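Long-range contacts in phosphotriesterase homology protein (Escherichia coli, PDB 1BF6), which hydrolyses phosphorylated glyceryl acetates and also acts on aromatic acetates and propionates, using two zinc ions per subunit: residues A[2-8]-A[282-287]; A[9-14]-A[257-261]. All coordinates share one frame; numbering follows the deposited sequence.

Interaction 1 of 2, residues A[2-8]-A[282-287]; sequences FDPTGYT and LRENPS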
ATOM      1  N   PHE A   2     -16.539  -0.448   1.684  1.00 25.24           N
ATOM      2  CA  PHE A   2     -15.765  -1.190   0.684  1.00 20.66           C
ATOM      3  C   PHE A   2     -16.714  -1.833  -0.333  1.00 19.90           C
ATOM      4  O   PHE A   2     -17.679  -2.496   0.041  1.00 18.80           O
ATOM      5  CB  PHE A   2     -14.899  -2.258   1.360  1.00 18.43           C
ATOM      6  CG  PHE A   2     -13.903  -2.921   0.438  1.00 16.95           C
ATOM      7  CD1 PHE A   2     -14.296  -3.954  -0.417  1.00 16.48           C
ATOM      8  CD2 PHE A   2     -12.571  -2.522   0.428  1.00 14.63           C
ATOM      9  CE1 PHE A   2     -13.387  -4.577  -1.263  1.00 15.60           C
ATOM     10  CE2 PHE A   2     -11.648  -3.144  -0.421  1.00 14.36           C
ATOM     11  CZ  PHE A   2     -12.055  -4.169  -1.264  1.00 14.88           C
ATOM     12  N   ASP A   3     -16.440  -1.606  -1.615  1.00 16.81           N
ATOM     13  CA  ASP A   3     -17.258  -2.135  -2.708  1.00 15.22           C
ATOM     14  C   ASP A   3     -16.490  -3.278  -3.364  1.00 13.03           C
ATOM     15  O   ASP A   3     -15.567  -3.042  -4.142  1.00 12.19           O
ATOM     16  CB  ASP A   3     -17.517  -1.011  -3.720  1.00 14.66           C
ATOM     17  CG  ASP A   3     -18.492  -1.407  -4.821  1.00 14.81           C
ATOM     18  OD1 ASP A   3     -18.745  -2.615  -5.031  1.00 10.50           O
ATOM     19  OD2 ASP A   3     -19.001  -0.484  -5.493  1.00 15.54           O
ATOM     20  N   PRO A   4     -16.876  -4.536  -3.075  1.00 12.08           N
ATOM     21  CA  PRO A   4     -16.205  -5.713  -3.641  1.00 12.20           C
ATOM     22  C   PRO A   4     -16.505  -5.973  -5.123  1.00 11.17           C
ATOM     23  O   PRO A   4     -15.860  -6.824  -5.744  1.00 11.55           O
ATOM     24  CB  PRO A   4     -16.708  -6.852  -2.752  1.00 11.27           C
ATOM     25  CG  PRO A   4     -18.112  -6.444  -2.473  1.00 12.05           C
ATOM     26  CD  PRO A   4     -18.022  -4.937  -2.234  1.00 13.40           C
ATOM     27  N   THR A   5     -17.452  -5.219  -5.682  1.00 12.15           N
ATOM     28  CA  THR A   5     -17.816  -5.371  -7.091  1.00 13.89           C
ATOM     29  C   THR A   5     -16.873  -4.595  -8.015  1.00 15.46           C
ATOM     30  O   THR A   5     -16.855  -4.827  -9.227  1.00 17.49           O
ATOM     31  CB  THR A   5     -19.273  -4.930  -7.371  1.00 13.99           C
ATOM     32  OG1 THR A   5     -19.372  -3.504  -7.308  1.00 14.60           O
ATOM     33  CG2 THR A   5     -20.230  -5.553  -6.355  1.00 15.64           C
ATOM     34  N   GLY A   6     -16.080  -3.687  -7.449  1.00 13.62           N
ATOM     35  CA  GLY A   6     -15.157  -2.910  -8.266  1.00 12.44           C
ATOM     36  C   GLY A   6     -13.692  -3.197  -7.994  1.00 11.55           C
ATOM     37  O   GLY A   6     -13.364  -3.970  -7.094  1.00 11.04           O
ATOM     38  N   TYR A   7     -12.808  -2.561  -8.762  1.00  8.71           N
ATOM     39  CA  TYR A   7     -11.368  -2.733  -8.609  1.00  8.51           C
ATOM     40  C   TYR A   7     -10.826  -1.986  -7.388  1.00  7.14           C
ATOM     41  O   TYR A   7     -11.414  -0.999  -6.929  1.00  8.54           O
ATOM     42  CB  TYR A   7     -10.636  -2.223  -9.849  1.00  9.86           C
ATOM     43  CG  TYR A   7     -10.885  -3.019 -11.117  1.00 10.88           C
ATOM     44  CD1 TYR A   7     -11.032  -4.410 -11.080  1.00 10.53           C
ATOM     45  CD2 TYR A   7     -10.892  -2.389 -12.359  1.00 11.20           C
ATOM     46  CE1 TYR A   7     -11.170  -5.148 -12.248  1.00 12.68           C
ATOM     47  CE2 TYR A   7     -11.031  -3.114 -13.529  1.00 12.19           C
ATOM     48  CZ  TYR A   7     -11.167  -4.490 -13.470  1.00 12.04           C
ATOM     49  OH  TYR A   7     -11.302  -5.211 -14.628  1.00 13.54           O
ATOM     50  N   THR A   8      -9.672  -2.441  -6.908  1.00  7.89           N
ATOM     51  CA  THR A   8      -9.020  -1.841  -5.751  1.00  6.63           C
ATOM     52  C   THR A   8      -7.532  -1.612  -6.027  1.00  5.80           C
ATOM     53  O   THR A   8      -6.830  -2.523  -6.489  1.00  6.35           O
ATOM     54  CB  THR A   8      -9.145  -2.773  -4.491  1.00  6.10           C
ATOM     55  OG1 THR A   8     -10.520  -2.934  -4.134  0.50  2.00           O
ATOM     56  CG2 THR A   8      -8.369  -2.193  -3.304  0.50  2.38           C
ATOM     57  N   LEU A 282      -7.031  -7.452  -9.344  1.00  5.99           N
ATOM     58  CA  LEU A 282      -7.689  -6.175  -9.065  1.00  6.77           C
ATOM     59  C   LEU A 282      -8.996  -6.169  -8.283  1.00  8.28           C
ATOM     60  O   LEU A 282      -9.327  -5.168  -7.650  1.00  8.78           O
ATOM     61  CB  LEU A 282      -7.886  -5.375 -10.362  1.00  9.08           C
ATOM     62  CG  LEU A 282      -6.642  -4.822 -11.065  1.00 11.51           C
ATOM     63  CD1 LEU A 282      -7.081  -4.064 -12.333  1.00 11.92           C
ATOM     64  CD2 LEU A 282      -5.879  -3.884 -10.120  1.00 12.01           C
ATOM     65  N   ARG A 283      -9.764  -7.256  -8.351  1.00 10.05           N
ATOM     66  CA  ARG A 283     -11.038  -7.301  -7.647  1.00 10.68           C
ATOM     67  C   ARG A 283     -11.145  -8.411  -6.606  1.00 10.11           C
ATOM     68  O   ARG A 283     -11.456  -8.139  -5.447  1.00  9.44           O
ATOM     69  CB  ARG A 283     -12.210  -7.408  -8.641  1.00 12.69           C
ATOM     70  CG  ARG A 283     -13.601  -7.443  -7.990  1.00 16.37           C
ATOM     71  CD  ARG A 283     -14.656  -8.048  -8.921  1.00 22.56           C
ATOM     72  NE  ARG A 283     -14.771  -7.269 -10.151  1.00 29.93           N
ATOM     73  CZ  ARG A 283     -14.774  -7.767 -11.389  1.00 32.42           C
ATOM     74  NH1 ARG A 283     -14.683  -9.078 -11.608  1.00 32.01           N
ATOM     75  NH2 ARG A 283     -14.808  -6.931 -12.423  1.00 33.38           N
ATOM     76  N   GLU A 284     -10.889  -9.653  -7.014  1.00 10.46           N
ATOM     77  CA  GLU A 284     -11.022 -10.785  -6.101  1.00 12.45           C
ATOM     78  C   GLU A 284     -10.108 -10.705  -4.888  1.00 11.70           C
ATOM     79  O   GLU A 284     -10.580 -10.676  -3.747  1.00 10.93           O
ATOM     80  CB  GLU A 284     -10.801 -12.104  -6.832  1.00 16.91           C
ATOM     81  CG  GLU A 284     -11.818 -12.369  -7.931  1.00 25.28           C
ATOM     82  CD  GLU A 284     -11.804 -13.816  -8.417  1.00 31.97           C
ATOM     83  OE1 GLU A 284     -11.263 -14.697  -7.700  1.00 34.19           O
ATOM     84  OE2 GLU A 284     -12.348 -14.074  -9.516  1.00 35.14           O
ATOM     85  N   ASN A 285      -8.809 -10.634  -5.141  1.00 10.03           N
ATOM     86  CA  ASN A 285      -7.821 -10.560  -4.066  1.00 10.66           C
ATOM     87  C   ASN A 285      -8.088  -9.467  -3.026  1.00  9.98           C
ATOM     88  O   ASN A 285      -8.137  -9.758  -1.836  1.00  9.57           O
ATOM     89  CB  ASN A 285      -6.390 -10.455  -4.631  1.00 10.48           C
ATOM     90  CG  ASN A 285      -5.920 -11.743  -5.277  1.00  9.30           C
ATOM     91  OD1 ASN A 285      -6.610 -12.762  -5.242  1.00 11.44           O
ATOM     92  ND2 ASN A 285      -4.741 -11.703  -5.872  1.00  8.10           N
ATOM     93  N   PRO A 286      -8.282  -8.206  -3.454  1.00  9.71           N
ATOM     94  CA  PRO A 286      -8.543  -7.124  -2.495  1.00 10.36           C
ATOM     95  C   PRO A 286      -9.811  -7.352  -1.668  1.00 11.73           C
ATOM     96  O   PRO A 286      -9.838  -7.077  -0.462  1.00  9.41           O
ATOM     97  CB  PRO A 286      -8.704  -5.903  -3.395  1.00 11.20           C
ATOM     98  CG  PRO A 286      -7.817  -6.205  -4.545  1.00 13.17           C
ATOM     99  CD  PRO A 286      -8.115  -7.661  -4.817  1.00 10.98           C
ATOM    100  N   SER A 287     -10.873  -7.811  -2.331  1.00 12.80           N
ATOM    101  CA  SER A 287     -12.137  -8.084  -1.654  1.00 14.80           C
ATOM    102  C   SER A 287     -11.948  -9.130  -0.551  1.00 13.86           C
ATOM    103  O   SER A 287     -12.548  -9.020   0.508  1.00 17.16           O
ATOM    104  CB  SER A 287     -13.187  -8.569  -2.655  1.00 15.57           C
ATOM    105  OG  SER A 287     -13.482  -7.555  -3.605  1.00 19.96           O
TER
HETATM  106  O   HOH W   1     -12.184  -4.958  -4.856  1.00  8.03           O
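Leu282 O is held from across the contact by two groups of neighbouring residues. Thr8 N donates a 2.8 Å hydrogen bond to Leu282 O, and Tyr7 CA adds a C-H...O contact to Leu282 O at 3.3 Å. In a regular helix this carbonyl would be taken by the N-H four residues on, but that residue is Pro286, which has none; the helix kinks there and its spare acceptor serves the strand. Arg283 O, by contrast, is gripped within the helix by Ser287 OG and Ser287 N from opposite faces of its carbonyl plane. A water bonded to Gly6 O at 2.7 Å and to Thr8 OG1 gives Arg283 O a further, weak bond; Thr8 OG1 is also tied to Asn49.

The contact lays the first strand of the TIM barrel, with the turn leading into it, against the last helix, 275-289, so the two ends of the chain meet where the barrel closes. Packing is tightest between Thr8 CB and Pro286 CB, 3.3 Å apart, as these side chains pass in opposite directions. Beside them Leu282 CD1 sits over the centre of one face of the Tyr7 ring, 4.0 Å from its centroid, a CH-pi contact. The edge of that ring meets Arg283 CB, and its OH bonds to Asp279, which like Arg283 belongs to a glucose-binding site. A bend at chi3 (-60°) turns Arg283 NE to Thr5 O for a weak 3.3 Å hydrogen bond; the guanidinium plane is 9° from that of the Tyr7 ring, but Arg283 NH2 only approaches Tyr7 CE1 obliquely, at 4.1 Å. Toward the more exposed end, Ser287 OG lies in the plane of the Phe2 ring at its edge, 3.8 Å from Phe2 CE1, and Pro4 CB packs on the same hydroxyl.

Interaction 2 of 2, residues A[9-14]-A[257-261]; sequences LAHEHL and YDYLL. With ZN (zinc ion), chain C.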
ATOM      1  N   LEU A   9      -7.066  -0.381  -5.792  1.00  7.90           N
ATOM      2  CA  LEU A   9      -5.643  -0.041  -5.935  1.00  6.08           C
ATOM      3  C   LEU A   9      -5.135  -0.294  -4.507  1.00  6.20           C
ATOM      4  O   LEU A   9      -5.511   0.410  -3.578  1.00  7.18           O
ATOM      5  CB  LEU A   9      -5.464   1.425  -6.342  1.00 10.31           C
ATOM      6  CG  LEU A   9      -5.343   1.689  -7.854  1.00 13.40           C
ATOM      7  CD1 LEU A   9      -6.491   1.065  -8.622  1.00 14.67           C
ATOM      8  CD2 LEU A   9      -5.253   3.186  -8.115  1.00 14.28           C
ATOM      9  N   ALA A  10      -4.310  -1.324  -4.363  1.00  4.88           N
ATOM     10  CA  ALA A  10      -3.812  -1.786  -3.063  1.00  6.87           C
ATOM     11  C   ALA A  10      -2.819  -0.925  -2.285  1.00  9.24           C
ATOM     12  O   ALA A  10      -2.585  -1.186  -1.103  1.00  6.07           O
ATOM     13  CB  ALA A  10      -3.246  -3.199  -3.219  1.00  4.37           C
ATOM     14  N   HIS A  11      -2.250   0.095  -2.923  1.00  8.67           N
ATOM     15  CA  HIS A  11      -1.245   0.931  -2.254  1.00  8.90           C
ATOM     16  C   HIS A  11      -1.109   2.289  -2.920  1.00  8.36           C
ATOM     17  O   HIS A  11      -0.386   2.431  -3.905  1.00  9.14           O
ATOM     18  CB  HIS A  11       0.109   0.230  -2.293  1.00  7.10           C
ATOM     19  CG  HIS A  11       1.162   0.906  -1.469  1.00 12.56           C
ATOM     20  ND1 HIS A  11       1.766   0.323  -0.371  1.00  9.52           N
ATOM     21  CD2 HIS A  11       1.706   2.146  -1.581  1.00  7.70           C
ATOM     22  CE1 HIS A  11       2.638   1.192   0.141  1.00  9.97           C
ATOM     23  NE2 HIS A  11       2.636   2.307  -0.557  1.00 10.84           N
ATOM     24  N   GLU A  12      -1.765   3.285  -2.344  1.00  9.29           N
ATOM     25  CA  GLU A  12      -1.741   4.634  -2.882  1.00  9.51           C
ATOM     26  C   GLU A  12      -1.680   5.694  -1.795  1.00 11.77           C
ATOM     27  O   GLU A  12      -1.864   5.414  -0.606  1.00 11.22           O
ATOM     28  CB  GLU A  12      -3.017   4.894  -3.692  1.00  8.74           C
ATOM     29  CG  GLU A  12      -3.222   3.980  -4.887  1.00 10.22           C
ATOM     30  CD  GLU A  12      -2.097   4.059  -5.890  1.00  9.02           C
ATOM     31  OE1 GLU A  12      -1.413   5.104  -5.971  1.00  8.68           O
ATOM     32  OE2 GLU A  12      -1.888   3.066  -6.608  1.00 10.44           O
ATOM     33  N   HIS A  13      -1.420   6.923  -2.227  1.00 10.23           N
ATOM     34  CA  HIS A  13      -1.412   8.069  -1.343  1.00 10.68           C
ATOM     35  C   HIS A  13      -2.287   9.106  -2.001  1.00 11.43           C
ATOM     36  O   HIS A  13      -2.123   9.365  -3.192  1.00 10.68           O
ATOM     37  CB  HIS A  13      -0.005   8.635  -1.180  1.00 10.02           C
ATOM     38  CG  HIS A  13       0.927   7.701  -0.494  1.00  8.71           C
ATOM     39  ND1 HIS A  13       0.972   7.529   0.873  1.00  9.26           N
ATOM     40  CD2 HIS A  13       1.795   6.800  -1.010  1.00  4.41           C
ATOM     41  CE1 HIS A  13       1.832   6.549   1.135  1.00  6.79           C
ATOM     42  NE2 HIS A  13       2.352   6.082   0.022  1.00  6.76           N
ATOM     43  N   LEU A  14      -3.271   9.614  -1.264  1.00 10.38           N
ATOM     44  CA  LEU A  14      -4.161  10.666  -1.754  1.00 11.58           C
ATOM     45  C   LEU A  14      -3.729  11.986  -1.122  1.00 13.36           C
ATOM     46  O   LEU A  14      -3.868  13.058  -1.720  1.00 13.41           O
ATOM     47  CB  LEU A  14      -5.613  10.353  -1.409  1.00 10.93           C
ATOM     48  CG  LEU A  14      -6.096   9.055  -2.061  1.00 11.10           C
ATOM     49  CD1 LEU A  14      -7.575   8.885  -1.787  1.00 13.52           C
ATOM     50  CD2 LEU A  14      -5.828   9.105  -3.558  1.00 10.61           C
ATOM     51  N   TYR A 257      -3.037   8.024 -11.519  1.00  9.09           N
ATOM     52  CA  TYR A 257      -3.403   6.733 -10.928  1.00 10.75           C
ATOM     53  C   TYR A 257      -3.956   5.760 -11.964  1.00  9.64           C
ATOM     54  O   TYR A 257      -3.618   4.573 -11.946  1.00 11.60           O
ATOM     55  CB  TYR A 257      -4.462   6.909  -9.836  1.00 11.57           C
ATOM     56  CG  TYR A 257      -4.049   7.796  -8.689  1.00 10.17           C
ATOM     57  CD1 TYR A 257      -4.152   9.178  -8.789  1.00  8.72           C
ATOM     58  CD2 TYR A 257      -3.571   7.250  -7.492  1.00 10.24           C
ATOM     59  CE1 TYR A 257      -3.793   9.997  -7.747  1.00 10.22           C
ATOM     60  CE2 TYR A 257      -3.207   8.065  -6.426  1.00  7.58           C
ATOM     61  CZ  TYR A 257      -3.322   9.440  -6.565  1.00 11.30           C
ATOM     62  OH  TYR A 257      -2.967  10.272  -5.537  1.00 10.95           O
ATOM     63  N   ASP A 258      -4.788   6.264 -12.876  1.00 10.65           N
ATOM     64  CA  ASP A 258      -5.388   5.408 -13.903  1.00  8.27           C
ATOM     65  C   ASP A 258      -4.439   4.882 -14.972  1.00  8.62           C
ATOM     66  O   ASP A 258      -4.875   4.214 -15.902  1.00 10.85           O
ATOM     67  CB  ASP A 258      -6.631   6.057 -14.525  1.00  8.04           C
ATOM     68  CG  ASP A 258      -6.310   7.260 -15.420  1.00 11.06           C
ATOM     69  OD1 ASP A 258      -5.151   7.731 -15.479  1.00  8.83           O
ATOM     70  OD2 ASP A 258      -7.261   7.743 -16.065  1.00 13.46           O
ATOM     71  N   TYR A 259      -3.150   5.202 -14.855  1.00  8.35           N
ATOM     72  CA  TYR A 259      -2.141   4.700 -15.783  1.00  7.58           C
ATOM     73  C   TYR A 259      -2.181   3.173 -15.708  1.00  9.33           C
ATOM     74  O   TYR A 259      -1.908   2.482 -16.686  1.00  8.17           O
ATOM     75  CB  TYR A 259      -0.751   5.194 -15.369  1.00  7.04           C
ATOM     76  CG  TYR A 259       0.389   4.642 -16.175  1.00  6.78           C
ATOM     77  CD1 TYR A 259       1.028   3.451 -15.812  1.00  8.42           C
ATOM     78  CD2 TYR A 259       0.873   5.335 -17.281  1.00  9.33           C
ATOM     79  CE1 TYR A 259       2.126   2.972 -16.535  1.00  9.97           C
ATOM     80  CE2 TYR A 259       1.966   4.870 -18.002  1.00 10.95           C
ATOM     81  CZ  TYR A 259       2.583   3.695 -17.626  1.00 12.11           C
ATOM     82  OH  TYR A 259       3.660   3.256 -18.351  1.00 17.20           O
ATOM     83  N   LEU A 260      -2.520   2.657 -14.528  1.00  8.70           N
ATOM     84  CA  LEU A 260      -2.604   1.217 -14.319  1.00  8.94           C
ATOM     85  C   LEU A 260      -3.591   0.597 -15.305  1.00  7.45           C
ATOM     86  O   LEU A 260      -3.319  -0.452 -15.884  1.00  8.25           O
ATOM     87  CB  LEU A 260      -3.078   0.925 -12.884  1.00 10.05           C
ATOM     88  CG  LEU A 260      -3.253  -0.541 -12.482  1.00 11.59           C
ATOM     89  CD1 LEU A 260      -1.919  -1.254 -12.487  1.00 13.84           C
ATOM     90  CD2 LEU A 260      -3.890  -0.624 -11.094  1.00 14.29           C
ATOM     91  N   LEU A 261      -4.712   1.279 -15.518  1.00  8.40           N
ATOM     92  CA  LEU A 261      -5.763   0.771 -16.399  1.00 11.16           C
ATOM     93  C   LEU A 261      -5.687   1.231 -17.857  1.00 12.11           C
ATOM     94  O   LEU A 261      -6.076   0.493 -18.768  1.00 10.60           O
ATOM     95  CB  LEU A 261      -7.132   1.096 -15.786  1.00 11.49           C
ATOM     96  CG  LEU A 261      -7.328   0.428 -14.409  1.00 12.09           C
ATOM     97  CD1 LEU A 261      -8.503   1.004 -13.665  1.00 10.75           C
ATOM     98  CD2 LEU A 261      -7.463  -1.082 -14.573  1.00 13.53           C
TER
HETATM   99 ZN    ZN C   1       3.603   4.361  -0.374  1.00 12.00          ZN
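Tyr257 spans the gap to residues 9-14 with its whole ring and ends in a 2.7 Å hydrogen bond from Tyr257 OH to His13 O, lying in the plane of that carbonyl. The backbones themselves stay well apart, the nearest CA atoms, of Glu12 and Tyr257, being 8.5 Å from each other, so side chains of 257-261 bridge the distance, Tyr257 reaching a backbone carbonyl. Along the CD2-CE2 edge of the ring and at its hydroxyl the fit is close. Glu12 OE1 comes to the ring edge, 3.4 Å from Tyr257 CD2, with the carboxylate turned 70° from the ring plane, an approach that would favour the slightly positive ring hydrogens. A bend at chi2 (-59°) folds the Glu12 side chain back alongside the tyrosine, and its carboxylate is held by Ser240 OG and the backbone N atoms of Met241 and Ile243, so the carboxylate, probably charged, has several donors although it is buried. Leu14 CD2 adds apolar cover at 3.9 Å from Tyr257 CZ, and Met39 of helix 32-44 packs against both Leu14 and Tyr257.

Nearer the start of helix 259-270 the contact slackens to single methyl touches. The Leu9 side chain lies roughly perpendicular to that of Tyr257, its CD2 4.2 Å from Tyr257 CB, and runs past that of Leu260, with Leu9 CD1 4.0 Å from Leu260 CD2. Just beyond, Leu261 is partly exposed.

On the other side of residues 9-14, away from Tyr257, His11 NE2 and His13 NE2 bind zinc at 2.3 and 2.2 Å. Glu124 and Asp242 complete the protein ligands of this ion, and Thr54 bonds to His13 ND1. Two histidines flanking one residue at the end of the first barrel strand form the HxH metal motif of the metallo-dependent hydrolases, whose binuclear centre occupies the mouth of the TIM barrel.

Overall arrangement
Both interactions draw on strand 7-12, the first of the barrel, and on the two helices that end the chain, with interaction 2 nested inside the loop closed by interaction 1. Their centres lie about 13 Å apart and they meet directly, Leu282 CD2 packing 3.9 Å from Leu260 CD2, while Leu261 touches both Leu282 and Tyr7. Interaction 1 is partly buried and reaches the protein surface; backbone carbonyls, a bridging water and mixed side chains join its elements. Interaction 2 is fully buried and rests largely on one tyrosine, bonded to a backbone carbonyl and packed among side chains, with a leucine pair beside it. The start of the strand faces helix 275-289, while its far end, with the residue just after it, supplies two zinc ligands.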